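Local coordinates for protein CysE, serine acetyltransferase (Brucella abortus, PDB 4HZD) that is a serine acetyltransferase that binds coenzyme A and probably makes O-acetylserine from acetyl-coenzyme A and L-serine for cysteine biosynthesis, at residues Gly175-Val180 / His203-Gln208; Asp17-Ser22 / Pro49-Ala54. All coordinates share one frame; numbering follows the deposited sequence.

Overall arrangement
The two contacts come from the two architectural halves of one chain and close in series along it, contact 2 first. Contact 2 (17-22 with 49-54) joins the starts of two helices in the helical N-terminal part. Contact 1 (203-208 against 175-180) joins successive coils of the left-handed beta-helix that follows. They lie on opposite sides of the chain's centre, with their own centres 30 Å apart and their nearest atoms about 18 Å apart, so they do not touch. Contact 1 is close to the ligand: the side chain of His203 is about 6 Å from bound coenzyme A. Contact 2 is structural packing between helices.

Contact 1. Residues Gly175-Val180 / His203-Gln208; sequences GETAVV and HPKIRQ
The imidazole of His203 is met on two sides by the turn at Gly175-Ala178. Thr177 N donates to His203 ND1 over 3.0 Å, at 163° and tilted somewhat from the ring plane, and this bond satisfies ND1 as an acceptor. Gly175 CA sits 3.6 Å above the centroid of the His203 ring in a CH-pi contact with one face. The Thr177 hydroxyl has its firm partner in the backbone N of Arg202. The type I turn itself is closed by Ala178 N bonding to Gly175 O.

Beyond the turn the two segments run side by side as neighbouring parallel strands of a left-handed beta-helix, the fold of hexapeptide-repeat acyltransferases, and they exemplify how successive coils share backbone bonds. Val179 is the residue whose backbone is held from both ends: its N reaches Pro204 O at 2.9 Å, and its O receives Ile206 N at 2.7 Å in an almost straight bond (178°). Neighbouring backbone groups bond to the flanking coils: Ala178 and Val180 to Arg159, Lys205 to Ile222 and Val224. On the inward side Val180 and Ile206 lie against each other and on Leu192.

Lys205 lies on the other side of the sheet with Val179. Bends at chi2 and chi4 (the latter -63°) fold its chain back across Val179, CD coming 3.7 Å from Val179 CG2, and bring NZ to two carbonyls, Thr177 O at 3.1 Å and His203 O at 2.6 Å. Asp201 adds a salt bridge to this ammonium and Asn221 a further hydrogen bond, so its charge is held among several acceptors. Glu176 pairs instead with Arg202, and its side chain also packs on Ala104 of the second subunit.

Contact 2. Residues Asp17-Ser22 / Pro49-Ala54; sequences DPIWHS and PSLEEA
Trp20 and Leu51 meet because both extend from their helices with CG opposite the backbone N (chi1 -180° and 177°). In Trp20 this carries the indole across to the start of helix 51-63, where it lies flat against the backbone, while the Leu51 side chain passes the indole in the opposite direction.

One face of the indole covers the Ser50-Leu51 peptide link, an example of an indole packing on a helix's first peptide. Leu51 N stands over the centre of the ring system, 3.6 Å from Trp20 CD2, and Ser50 C lies 3.6 Å from CZ2, nearer the rim. The six-membered ring continues the apolar contact, with Trp20 CE3 at 3.6 Å from Leu51 CB and CZ3 at 4.1 Å from Ala54 CB. Beside this, Ile19 CG2 touches Leu51 CD2 at 3.9 Å.

Although covered by the indole face, the Leu51 amide is satisfied: it donates to a water 3.0 Å from its N, and that water donates to Asp17 OD2 at 3.1 Å. Asp17, the N-cap of helix 18-33, thus places its carboxylate near the start of helix 51-63, where the helix dipole would probably welcome a negative charge. Ser50 caps helix 51-63, its OG accepting from Glu53 N at 3.2 Å.

In the helical N-terminal region of serine acetyltransferase the contact joins the starts of helices 18-33 and 51-63. Helices 87-101 and 38-46 border it: Arg92 of the former forms salt bridges with Asp17 and Glu52, its Leu91 and Ile95 pack on Leu51 and Ile19, and Ile45 of the latter rests against Trp20 and Ala54.

Contact 1. Residues Gly175-Val180 / His203-Gln208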
loop_
_atom_site.group_PDB
_atom_site.type_symbol
_atom_site.label_atom_id
_atom_site.label_comp_id
_atom_site.label_asym_id
_atom_site.label_seq_id
_atom_site.Cartn_x
_atom_site.Cartn_y
_atom_site.Cartn_z
ATOM N N GLY A 175 -13.107 -4.293 -30.074
ATOM C CA GLY A 175 -13.745 -5.585 -29.990
ATOM C C GLY A 175 -12.865 -6.777 -30.318
ATOM O O GLY A 175 -11.794 -6.668 -30.913
ATOM N N GLU A 176 -13.363 -7.928 -29.911
ATOM C CA GLU A 176 -12.699 -9.207 -30.030
ATOM C C GLU A 176 -12.158 -9.564 -31.414
ATOM O O GLU A 176 -11.071 -10.149 -31.509
ATOM C CB GLU A 176 -13.687 -10.284 -29.543
ATOM C CG GLU A 176 -13.215 -11.699 -29.757
ATOM C CD GLU A 176 -14.290 -12.710 -29.409
ATOM O OE1 GLU A 176 -15.474 -12.324 -29.374
ATOM O OE2 GLU A 176 -13.926 -13.875 -29.163
ATOM N N THR A 177 -12.899 -9.222 -32.481
ATOM C CA THR A 177 -12.480 -9.590 -33.828
ATOM C C THR A 177 -11.940 -8.419 -34.648
ATOM O O THR A 177 -11.821 -8.510 -35.890
ATOM C CB THR A 177 -13.612 -10.276 -34.612
ATOM O OG1 THR A 177 -14.638 -9.312 -34.898
ATOM C CG2 THR A 177 -14.174 -11.463 -33.784
ATOM N N ALA A 178 -11.649 -7.309 -33.973
ATOM C CA ALA A 178 -10.955 -6.175 -34.648
ATOM C C ALA A 178 -9.525 -6.506 -35.035
ATOM O O ALA A 178 -8.807 -7.262 -34.321
ATOM C CB ALA A 178 -10.964 -4.924 -33.784
ATOM N N VAL A 179 -9.124 -5.916 -36.164
ATOM C CA VAL A 179 -7.756 -5.974 -36.663
ATOM C C VAL A 179 -7.300 -4.543 -36.978
ATOM O O VAL A 179 -7.976 -3.805 -37.692
ATOM C CB VAL A 179 -7.581 -6.856 -37.908
ATOM C CG1 VAL A 179 -6.117 -6.878 -38.306
ATOM C CG2 VAL A 179 -8.071 -8.281 -37.651
ATOM N N VAL A 180 -6.179 -4.151 -36.382
ATOM C CA VAL A 180 -5.531 -2.907 -36.729
ATOM C C VAL A 180 -4.153 -3.239 -37.303
ATOM O O VAL A 180 -3.344 -3.890 -36.643
ATOM C CB VAL A 180 -5.378 -1.981 -35.489
ATOM C CG1 VAL A 180 -4.763 -0.648 -35.885
ATOM C CG2 VAL A 180 -6.707 -1.771 -34.809
ATOM N N HIS A 203 -16.128 -6.945 -36.132
ATOM C CA HIS A 203 -15.536 -5.657 -35.713
ATOM C C HIS A 203 -14.651 -5.255 -36.845
ATOM O O HIS A 203 -14.377 -6.092 -37.733
ATOM C CB HIS A 203 -14.755 -5.798 -34.381
ATOM C CG HIS A 203 -15.600 -6.332 -33.225
ATOM N ND1 HIS A 203 -15.373 -7.527 -32.647
ATOM C CD2 HIS A 203 -16.691 -5.779 -32.548
ATOM C CE1 HIS A 203 -16.282 -7.746 -31.667
ATOM N NE2 HIS A 203 -17.093 -6.695 -31.612
ATOM N N PRO A 204 -14.186 -3.998 -36.841
ATOM C CA PRO A 204 -13.475 -3.421 -37.975
ATOM C C PRO A 204 -12.066 -3.909 -38.278
ATOM O O PRO A 204 -11.298 -4.394 -37.404
ATOM C CB PRO A 204 -13.428 -1.918 -37.644
ATOM C CG PRO A 204 -14.605 -1.700 -36.776
ATOM C CD PRO A 204 -14.606 -2.934 -35.898
ATOM N N LYS A 205 -11.758 -3.775 -39.554
ATOM C CA LYS A 205 -10.450 -4.071 -40.087
ATOM C C LYS A 205 -9.836 -2.743 -40.519
ATOM O O LYS A 205 -10.281 -2.114 -41.491
ATOM C CB LYS A 205 -10.572 -5.062 -41.254
ATOM C CG LYS A 205 -11.447 -6.283 -40.949
ATOM C CD LYS A 205 -10.812 -7.212 -39.907
ATOM C CE LYS A 205 -11.723 -8.377 -39.463
ATOM N NZ LYS A 205 -12.989 -7.998 -38.766
ATOM N N ILE A 206 -8.843 -2.293 -39.765
ATOM C CA ILE A 206 -8.178 -1.010 -40.037
ATOM C C ILE A 206 -6.852 -1.252 -40.772
ATOM O O ILE A 206 -5.928 -1.856 -40.211
ATOM C CB ILE A 206 -7.960 -0.225 -38.718
ATOM C CG1 ILE A 206 -9.265 -0.210 -37.887
ATOM C CG2 ILE A 206 -7.411 1.173 -38.964
ATOM C CD1 ILE A 206 -10.449 0.492 -38.556
ATOM N N ARG A 207 -6.763 -0.747 -42.016
ATOM C CA ARG A 207 -5.566 -0.894 -42.860
ATOM C C ARG A 207 -4.477 0.108 -42.464
ATOM O O ARG A 207 -4.717 1.008 -41.665
ATOM C CB ARG A 207 -5.924 -0.716 -44.337
ATOM C CG ARG A 207 -6.963 -1.714 -44.848
ATOM C CD ARG A 207 -6.334 -3.051 -45.165
ATOM N NE ARG A 207 -7.339 -4.095 -45.421
ATOM C CZ ARG A 207 -7.808 -4.964 -44.506
ATOM N NH1 ARG A 207 -7.386 -4.923 -43.244
ATOM N NH2 ARG A 207 -8.716 -5.883 -44.845
ATOM N N GLN A 208 -3.295 -0.068 -43.046
ATOM C CA GLN A 208 -2.076 0.637 -42.720
ATOM C C GLN A 208 -2.204 2.146 -42.949
ATOM O O GLN A 208 -2.873 2.570 -43.873
ATOM C CB GLN A 208 -0.972 0.047 -43.612
ATOM C CG GLN A 208 0.390 -0.068 -42.973
ATOM C CD GLN A 208 1.386 -0.869 -43.803
ATOM O OE1 GLN A 208 2.301 -0.296 -44.410
ATOM N NE2 GLN A 208 1.224 -2.202 -43.820
#

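Contact 2. Residues Asp17-Ser22 / Pro49-Ala54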
loop_
_atom_site.group_PDB
_atom_site.type_symbol
_atom_site.label_atom_id
_atom_site.label_comp_id
_atom_site.label_asym_id
_atom_site.label_seq_id
_atom_site.Cartn_x
_atom_site.Cartn_y
_atom_site.Cartn_z
ATOM N N ASP A 17 21.243 1.719 -30.757
ATOM C CA ASP A 17 19.990 1.879 -30.018
ATOM C C ASP A 17 19.811 3.334 -29.592
ATOM O O ASP A 17 19.761 3.604 -28.386
ATOM C CB ASP A 17 20.008 0.974 -28.766
ATOM C CG ASP A 17 18.610 0.655 -28.231
ATOM O OD1 ASP A 17 17.603 1.211 -28.692
ATOM O OD2 ASP A 17 18.517 -0.170 -27.310
ATOM N N PRO A 18 19.701 4.279 -30.557
ATOM C CA PRO A 18 19.627 5.678 -30.135
ATOM C C PRO A 18 18.410 5.993 -29.266
ATOM O O PRO A 18 18.458 6.972 -28.502
ATOM C CB PRO A 18 19.563 6.462 -31.465
ATOM C CG PRO A 18 19.079 5.460 -32.461
ATOM C CD PRO A 18 19.714 4.167 -32.031
ATOM N N ILE A 19 17.340 5.193 -29.371
ATOM C CA ILE A 19 16.125 5.449 -28.579
ATOM C C ILE A 19 16.440 5.236 -27.099
ATOM O O ILE A 19 16.190 6.121 -26.297
ATOM C CB ILE A 19 14.875 4.640 -29.046
ATOM C CG1 ILE A 19 14.381 5.104 -30.438
ATOM C CG2 ILE A 19 13.723 4.778 -28.037
ATOM C CD1 ILE A 19 13.434 4.114 -31.154
ATOM N N TRP A 20 17.026 4.087 -26.749
ATOM C CA TRP A 20 17.418 3.803 -25.338
ATOM C C TRP A 20 18.436 4.769 -24.797
ATOM O O TRP A 20 18.360 5.202 -23.628
ATOM C CB TRP A 20 17.964 2.392 -25.255
ATOM C CG TRP A 20 18.424 1.897 -23.896
ATOM C CD1 TRP A 20 19.574 1.171 -23.624
ATOM C CD2 TRP A 20 17.736 2.039 -22.589
ATOM N NE1 TRP A 20 19.646 0.837 -22.286
ATOM C CE2 TRP A 20 18.574 1.331 -21.608
ATOM C CE3 TRP A 20 16.555 2.657 -22.152
ATOM C CZ2 TRP A 20 18.225 1.256 -20.263
ATOM C CZ3 TRP A 20 16.207 2.567 -20.802
ATOM C CH2 TRP A 20 17.038 1.904 -19.872
ATOM N N HIS A 21 19.438 5.100 -25.608
ATOM C CA HIS A 21 20.476 6.013 -25.124
ATOM C C HIS A 21 19.936 7.387 -24.878
ATOM O O HIS A 21 20.293 8.007 -23.872
ATOM C CB HIS A 21 21.709 6.049 -26.048
ATOM C CG HIS A 21 22.412 4.723 -26.157
ATOM N ND1 HIS A 21 22.647 4.124 -27.343
ATOM C CD2 HIS A 21 22.893 3.853 -25.169
ATOM C CE1 HIS A 21 23.265 2.937 -27.128
ATOM N NE2 HIS A 21 23.408 2.769 -25.803
ATOM N N SER A 22 19.083 7.899 -25.764
ATOM C CA SER A 22 18.471 9.214 -25.496
ATOM C C SER A 22 17.613 9.172 -24.241
ATOM O O SER A 22 17.612 10.124 -23.462
ATOM C CB SER A 22 17.597 9.723 -26.645
ATOM O OG SER A 22 18.261 9.516 -27.854
ATOM N N PRO A 49 18.777 -2.369 -17.102
ATOM C CA PRO A 49 19.832 -2.560 -18.112
ATOM C C PRO A 49 19.311 -2.530 -19.557
ATOM O O PRO A 49 20.109 -2.725 -20.484
ATOM C CB PRO A 49 20.373 -3.960 -17.801
ATOM C CG PRO A 49 19.206 -4.681 -17.216
ATOM C CD PRO A 49 18.365 -3.641 -16.476
ATOM N N SER A 50 18.005 -2.301 -19.757
ATOM C CA SER A 50 17.466 -2.278 -21.124
ATOM C C SER A 50 16.164 -1.486 -21.209
ATOM O O SER A 50 15.450 -1.316 -20.209
ATOM C CB SER A 50 17.254 -3.717 -21.656
ATOM O OG SER A 50 16.196 -4.396 -20.974
ATOM N N LEU A 51 15.861 -0.988 -22.405
ATOM C CA LEU A 51 14.601 -0.308 -22.634
ATOM C C LEU A 51 13.437 -1.250 -22.369
ATOM O O LEU A 51 12.460 -0.848 -21.754
ATOM C CB LEU A 51 14.575 0.277 -24.057
ATOM C CG LEU A 51 13.292 0.983 -24.520
ATOM C CD1 LEU A 51 12.930 2.180 -23.625
ATOM C CD2 LEU A 51 13.536 1.470 -25.934
ATOM N N GLU A 52 13.559 -2.517 -22.790
ATOM C CA GLU A 52 12.496 -3.505 -22.548
ATOM C C GLU A 52 12.158 -3.617 -21.071
ATOM O O GLU A 52 10.980 -3.636 -20.680
ATOM C CB GLU A 52 12.916 -4.885 -23.056
ATOM C CG GLU A 52 13.018 -5.019 -24.561
ATOM C CD GLU A 52 14.370 -4.597 -25.166
ATOM O OE1 GLU A 52 15.258 -4.013 -24.503
ATOM O OE2 GLU A 52 14.544 -4.833 -26.369
ATOM N N GLU A 53 13.192 -3.691 -20.251
ATOM C CA GLU A 53 13.008 -3.782 -18.806
ATOM C C GLU A 53 12.433 -2.508 -18.190
ATOM O O GLU A 53 11.592 -2.600 -17.308
ATOM C CB GLU A 53 14.278 -4.245 -18.107
ATOM C CG GLU A 53 14.496 -5.746 -18.234
ATOM C CD GLU A 53 15.916 -6.134 -17.868
ATOM O OE1 GLU A 53 16.086 -6.864 -16.873
ATOM O OE2 GLU A 53 16.866 -5.680 -18.564
ATOM N N ALA A 54 12.847 -1.333 -18.669
ATOM C CA ALA A 54 12.208 -0.081 -18.233
ATOM C C ALA A 54 10.680 -0.015 -18.529
ATOM O O ALA A 54 9.902 0.445 -17.657
ATOM C CB ALA A 54 12.899 1.123 -18.876
HETATM O O HOH W 1 17.946 -1.402 -24.502
#